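Local coordinates for protein arabinan-endo 1,5-alpha-l-arabinase (Bacillus subtilis, PDB 1UV4) that cleaves internal alpha-1,5-L-arabinofuranosidic linkages of arabinan, as a secreted, calcium-binding glycoside hydrolase that takes part in breaking down the plant cell wall, at residues D77-Y89 / I101-W114. Residues are numbered along the deposited sequence; the frame is centred on the assembly and turned at random.
Sequences DIQYYNGKYWLYY and IGLASSTSISSGGW. With CA (calcium ion), chain D.
The side chains of Tyr88 and Leu103 run alongside one another, and Leu103 CD1 sits over the centre of the Tyr88 ring, 3.5 Å from the centroid. Leu103 CG stands anti to its own N (chi1 178°), which turns the leucine tip toward strand 84-89; its other methyl, CD2, comes within 4.0 Å of Trp86 CE3. Trp86 NE1 in turn donates to Tyr81 O, at 2.8 Å and in the plane of the indole, which ties the ring to the type I' turn of residues 81-84. The Tyr88 hydroxyl is bonded to Met165 O.

On the other face of the sheet, Trp114 is held between Ser106 CB on one side and Leu87 CD2 on the opposite one, the methyl standing 4.0 Å from the centroid of the six-membered ring, while Ile78 CD1 meets the indole edge. Ile109 CD1 lies over the Tyr85 ring, displaced toward CE1 (3.4 Å), and Tyr80 CD1 lies over the opposite face. Ile78 and Ile109 meet tip to tip, next to Ile18 of strand 16-20. Strands 84-91 and 99-106 are the inner pair of a four-stranded antiparallel sheet, one blade of the family 43 five-bladed propeller, and this face packs on the neighbouring blade.

Six backbone bonds join the pair, from Tyr85–Ser106 to Tyr89–Gly102. Tyr89 has CG between its N and carbonyl carbon (chi1 62°), which brings the ring over Gly102, with CE1 3.3 Å from Gly102 C. A water links Tyr89 OH to Leu103 O, and Trp62 NE1 also bonds the hydroxyl. Ser106 OG donates to Gly113 O (2.6 Å) and accepts from Ser108 N, the latter bond forming an ST turn; together they tie the two ends of the loop carrying Ile109. In strand 74-81, Asp77 OD1 binds the calcium ion (2.3 Å), which Glu135, Asp257 and four waters also coordinate.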
# COMPACT_ATOMS: atom_id res chain seq x y z
N ASP A 77 0.08 -3.16 -5.30
CA ASP A 77 0.02 -1.78 -5.69
C ASP A 77 0.09 -1.71 -7.20
O ASP A 77 0.88 -2.42 -7.77
CB ASP A 77 1.14 -0.99 -5.03
CG ASP A 77 1.01 0.45 -5.31
OD1 ASP A 77 0.09 1.12 -4.72
OD2 ASP A 77 1.73 1.07 -6.17
N ILE A 78 -0.75 -0.88 -7.80
CA ILE A 78 -0.85 -0.87 -9.27
C ILE A 78 -0.94 0.54 -9.81
O ILE A 78 -1.56 1.41 -9.22
CB ILE A 78 -2.04 -1.73 -9.71
CG1 ILE A 78 -1.98 -2.02 -11.21
CG2 ILE A 78 -3.34 -1.13 -9.29
CD1 ILE A 78 -2.95 -3.09 -11.66
N GLN A 79 -0.30 0.73 -10.96
CA GLN A 79 -0.42 1.95 -11.74
C GLN A 79 -0.29 1.62 -13.20
O GLN A 79 0.39 0.68 -13.56
CB GLN A 79 0.72 2.91 -11.46
CG GLN A 79 0.75 3.56 -10.10
CD GLN A 79 -0.28 4.69 -9.89
OE1 GLN A 79 -0.78 4.86 -8.78
NE2 GLN A 79 -0.62 5.39 -10.94
N TYR A 80 -0.88 2.44 -14.04
CA TYR A 80 -0.61 2.40 -15.48
C TYR A 80 0.41 3.51 -15.82
O TYR A 80 0.18 4.66 -15.52
CB TYR A 80 -1.91 2.57 -16.29
CG TYR A 80 -1.78 2.29 -17.76
CD1 TYR A 80 -1.95 1.00 -18.28
CD2 TYR A 80 -1.50 3.29 -18.63
CE1 TYR A 80 -1.83 0.75 -19.64
CE2 TYR A 80 -1.39 3.07 -20.00
CZ TYR A 80 -1.55 1.78 -20.50
OH TYR A 80 -1.44 1.62 -21.89
N TYR A 81 1.54 3.16 -16.42
CA TYR A 81 2.61 4.13 -16.71
C TYR A 81 3.37 3.65 -17.90
O TYR A 81 3.68 2.46 -17.97
CB TYR A 81 3.56 4.23 -15.49
CG TYR A 81 4.84 4.97 -15.72
CD1 TYR A 81 4.85 6.33 -15.99
CD2 TYR A 81 6.07 4.31 -15.66
CE1 TYR A 81 6.05 7.02 -16.22
CE2 TYR A 81 7.26 4.97 -15.86
CZ TYR A 81 7.27 6.32 -16.13
OH TYR A 81 8.45 7.00 -16.35
N ASN A 82 3.64 4.56 -18.84
CA ASN A 82 4.50 4.27 -20.00
C ASN A 82 3.99 3.06 -20.85
O ASN A 82 4.75 2.17 -21.25
CB ASN A 82 5.94 4.06 -19.47
CG ASN A 82 6.95 4.07 -20.54
OD1 ASN A 82 6.89 4.89 -21.45
ND2 ASN A 82 7.89 3.14 -20.47
N GLY A 83 2.67 3.00 -21.01
CA GLY A 83 1.96 1.94 -21.73
C GLY A 83 1.69 0.57 -21.10
O GLY A 83 1.27 -0.36 -21.78
N LYS A 84 1.92 0.42 -19.80
CA LYS A 84 1.73 -0.87 -19.12
C LYS A 84 1.21 -0.65 -17.73
O LYS A 84 1.43 0.37 -17.15
CB LYS A 84 3.05 -1.64 -18.97
CG LYS A 84 3.56 -2.21 -20.26
CD LYS A 84 4.80 -3.04 -20.03
CE LYS A 84 5.40 -3.53 -21.35
NZ LYS A 84 6.86 -3.69 -21.20
N TYR A 85 0.50 -1.65 -17.22
CA TYR A 85 0.22 -1.76 -15.80
C TYR A 85 1.42 -2.37 -15.10
O TYR A 85 2.00 -3.33 -15.59
CB TYR A 85 -0.98 -2.68 -15.57
CG TYR A 85 -2.27 -2.19 -16.13
CD1 TYR A 85 -2.99 -1.20 -15.49
CD2 TYR A 85 -2.84 -2.78 -17.27
CE1 TYR A 85 -4.19 -0.76 -15.96
CE2 TYR A 85 -4.04 -2.32 -17.78
CZ TYR A 85 -4.73 -1.32 -17.11
OH TYR A 85 -5.94 -0.86 -17.56
N TRP A 86 1.77 -1.79 -13.96
CA TRP A 86 2.85 -2.27 -13.11
C TRP A 86 2.25 -2.63 -11.77
O TRP A 86 1.64 -1.79 -11.10
CB TRP A 86 3.93 -1.20 -12.95
CG TRP A 86 4.39 -0.70 -14.27
CD1 TRP A 86 3.91 0.37 -14.96
CD2 TRP A 86 5.40 -1.28 -15.07
NE1 TRP A 86 4.60 0.51 -16.15
CE2 TRP A 86 5.51 -0.52 -16.24
CE3 TRP A 86 6.22 -2.40 -14.91
CZ2 TRP A 86 6.43 -0.83 -17.22
CZ3 TRP A 86 7.12 -2.72 -15.89
CH2 TRP A 86 7.23 -1.93 -17.03
N LEU A 87 2.46 -3.87 -11.38
CA LEU A 87 1.91 -4.47 -10.21
C LEU A 87 3.04 -4.85 -9.26
O LEU A 87 3.79 -5.79 -9.57
CB LEU A 87 1.08 -5.74 -10.60
CG LEU A 87 0.49 -6.56 -9.44
CD1 LEU A 87 -0.44 -5.70 -8.61
CD2 LEU A 87 -0.25 -7.80 -9.93
N TYR A 88 3.24 -4.06 -8.20
CA TYR A 88 4.21 -4.40 -7.16
C TYR A 88 3.44 -5.21 -6.10
O TYR A 88 2.26 -4.95 -5.84
CB TYR A 88 4.84 -3.16 -6.55
CG TYR A 88 5.75 -2.41 -7.51
CD1 TYR A 88 5.25 -1.47 -8.39
CD2 TYR A 88 7.11 -2.64 -7.53
CE1 TYR A 88 6.07 -0.80 -9.28
CE2 TYR A 88 7.93 -1.94 -8.41
CZ TYR A 88 7.41 -1.06 -9.30
OH TYR A 88 8.23 -0.41 -10.15
N TYR A 89 4.09 -6.15 -5.44
CA TYR A 89 3.40 -6.99 -4.45
C TYR A 89 4.45 -7.52 -3.46
O TYR A 89 5.64 -7.47 -3.74
CB TYR A 89 2.62 -8.12 -5.14
CG TYR A 89 3.55 -9.01 -5.89
CD1 TYR A 89 3.92 -8.73 -7.20
CD2 TYR A 89 4.12 -10.11 -5.28
CE1 TYR A 89 4.83 -9.51 -7.86
CE2 TYR A 89 5.00 -10.88 -5.91
CZ TYR A 89 5.38 -10.60 -7.22
OH TYR A 89 6.30 -11.41 -7.88
N ILE A 101 9.77 -7.76 -2.35
CA ILE A 101 8.79 -7.12 -3.23
C ILE A 101 9.12 -7.55 -4.64
O ILE A 101 10.26 -7.45 -5.07
CB ILE A 101 8.80 -5.55 -3.09
CG1 ILE A 101 8.26 -5.13 -1.74
CG2 ILE A 101 8.04 -4.87 -4.23
CD1 ILE A 101 8.66 -3.75 -1.29
N GLY A 102 8.09 -8.05 -5.33
CA GLY A 102 8.20 -8.43 -6.73
C GLY A 102 7.41 -7.47 -7.60
O GLY A 102 6.66 -6.61 -7.12
N LEU A 103 7.61 -7.60 -8.89
CA LEU A 103 6.95 -6.76 -9.91
C LEU A 103 6.45 -7.62 -11.03
O LEU A 103 7.19 -8.49 -11.55
CB LEU A 103 7.95 -5.74 -10.50
CG LEU A 103 7.44 -4.82 -11.61
CD1 LEU A 103 6.36 -3.93 -11.12
CD2 LEU A 103 8.64 -3.98 -12.18
N ALA A 104 5.23 -7.36 -11.46
CA ALA A 104 4.71 -7.95 -12.68
C ALA A 104 4.12 -6.87 -13.55
O ALA A 104 3.75 -5.83 -13.08
CB ALA A 104 3.64 -8.97 -12.35
N SER A 105 3.97 -7.16 -14.84
CA SER A 105 3.45 -6.16 -15.76
C SER A 105 2.40 -6.76 -16.67
O SER A 105 2.40 -7.97 -16.92
CB SER A 105 4.58 -5.49 -16.58
OG SER A 105 5.27 -6.42 -17.40
N SER A 106 1.51 -5.93 -17.20
CA SER A 106 0.44 -6.38 -18.10
C SER A 106 -0.04 -5.23 -18.95
O SER A 106 0.11 -4.07 -18.59
CB SER A 106 -0.77 -6.91 -17.32
OG SER A 106 -1.73 -7.45 -18.20
N THR A 107 -0.66 -5.53 -20.09
CA THR A 107 -1.37 -4.50 -20.83
C THR A 107 -2.86 -4.60 -20.61
O THR A 107 -3.58 -3.82 -21.20
CB THR A 107 -1.06 -4.56 -22.35
OG1 THR A 107 -1.22 -5.89 -22.84
CG2 THR A 107 0.39 -4.21 -22.61
N SER A 108 -3.32 -5.55 -19.79
CA SER A 108 -4.77 -5.68 -19.53
C SER A 108 -5.09 -6.45 -18.25
O SER A 108 -4.81 -7.65 -18.13
CB SER A 108 -5.47 -6.37 -20.71
OG SER A 108 -6.82 -6.68 -20.39
N ILE A 109 -5.72 -5.77 -17.30
CA ILE A 109 -6.15 -6.42 -16.06
C ILE A 109 -7.29 -7.41 -16.30
O ILE A 109 -7.33 -8.46 -15.67
CB ILE A 109 -6.58 -5.39 -15.02
CG1 ILE A 109 -5.47 -4.38 -14.80
CG2 ILE A 109 -6.96 -6.08 -13.73
CD1 ILE A 109 -5.97 -3.07 -14.14
N SER A 110 -8.23 -7.06 -17.17
CA SER A 110 -9.38 -7.91 -17.46
C SER A 110 -8.96 -9.24 -18.10
O SER A 110 -9.61 -10.26 -17.89
CB SER A 110 -10.46 -7.19 -18.31
OG SER A 110 -10.15 -7.16 -19.69
N SER A 111 -7.85 -9.22 -18.85
CA SER A 111 -7.36 -10.42 -19.54
C SER A 111 -6.68 -11.36 -18.53
O SER A 111 -6.74 -12.59 -18.69
CB SER A 111 -6.41 -10.07 -20.72
OG SER A 111 -5.05 -9.91 -20.29
N GLY A 112 -6.09 -10.80 -17.48
CA GLY A 112 -5.51 -11.57 -16.39
C GLY A 112 -4.14 -12.17 -16.69
O GLY A 112 -3.71 -13.10 -16.01
N GLY A 113 -3.47 -11.66 -17.73
CA GLY A 113 -2.14 -12.14 -18.11
C GLY A 113 -1.08 -11.20 -17.53
O GLY A 113 -1.15 -9.98 -17.77
N TRP A 114 -0.14 -11.76 -16.77
CA TRP A 114 0.91 -10.97 -16.10
C TRP A 114 2.32 -11.52 -16.41
O TRP A 114 2.58 -12.71 -16.32
CB TRP A 114 0.69 -10.90 -14.57
CG TRP A 114 -0.53 -10.13 -14.27
CD1 TRP A 114 -1.82 -10.61 -14.14
CD2 TRP A 114 -0.61 -8.73 -14.07
NE1 TRP A 114 -2.68 -9.57 -13.88
CE2 TRP A 114 -1.97 -8.40 -13.85
CE3 TRP A 114 0.33 -7.70 -14.08
CZ2 TRP A 114 -2.40 -7.12 -13.60
CZ3 TRP A 114 -0.10 -6.40 -13.85
CH2 TRP A 114 -1.46 -6.12 -13.63
CA CA D . -0.81 3.22 -4.87
O HOH W 1 0.79 3.45 -6.70
O HOH W 2 -2.05 2.38 -6.65
O HOH W 3 -2.64 4.47 -6.48
O HOH W 4 6.59 -10.96 -10.44
O HOH W 5 -0.84 5.57 -4.82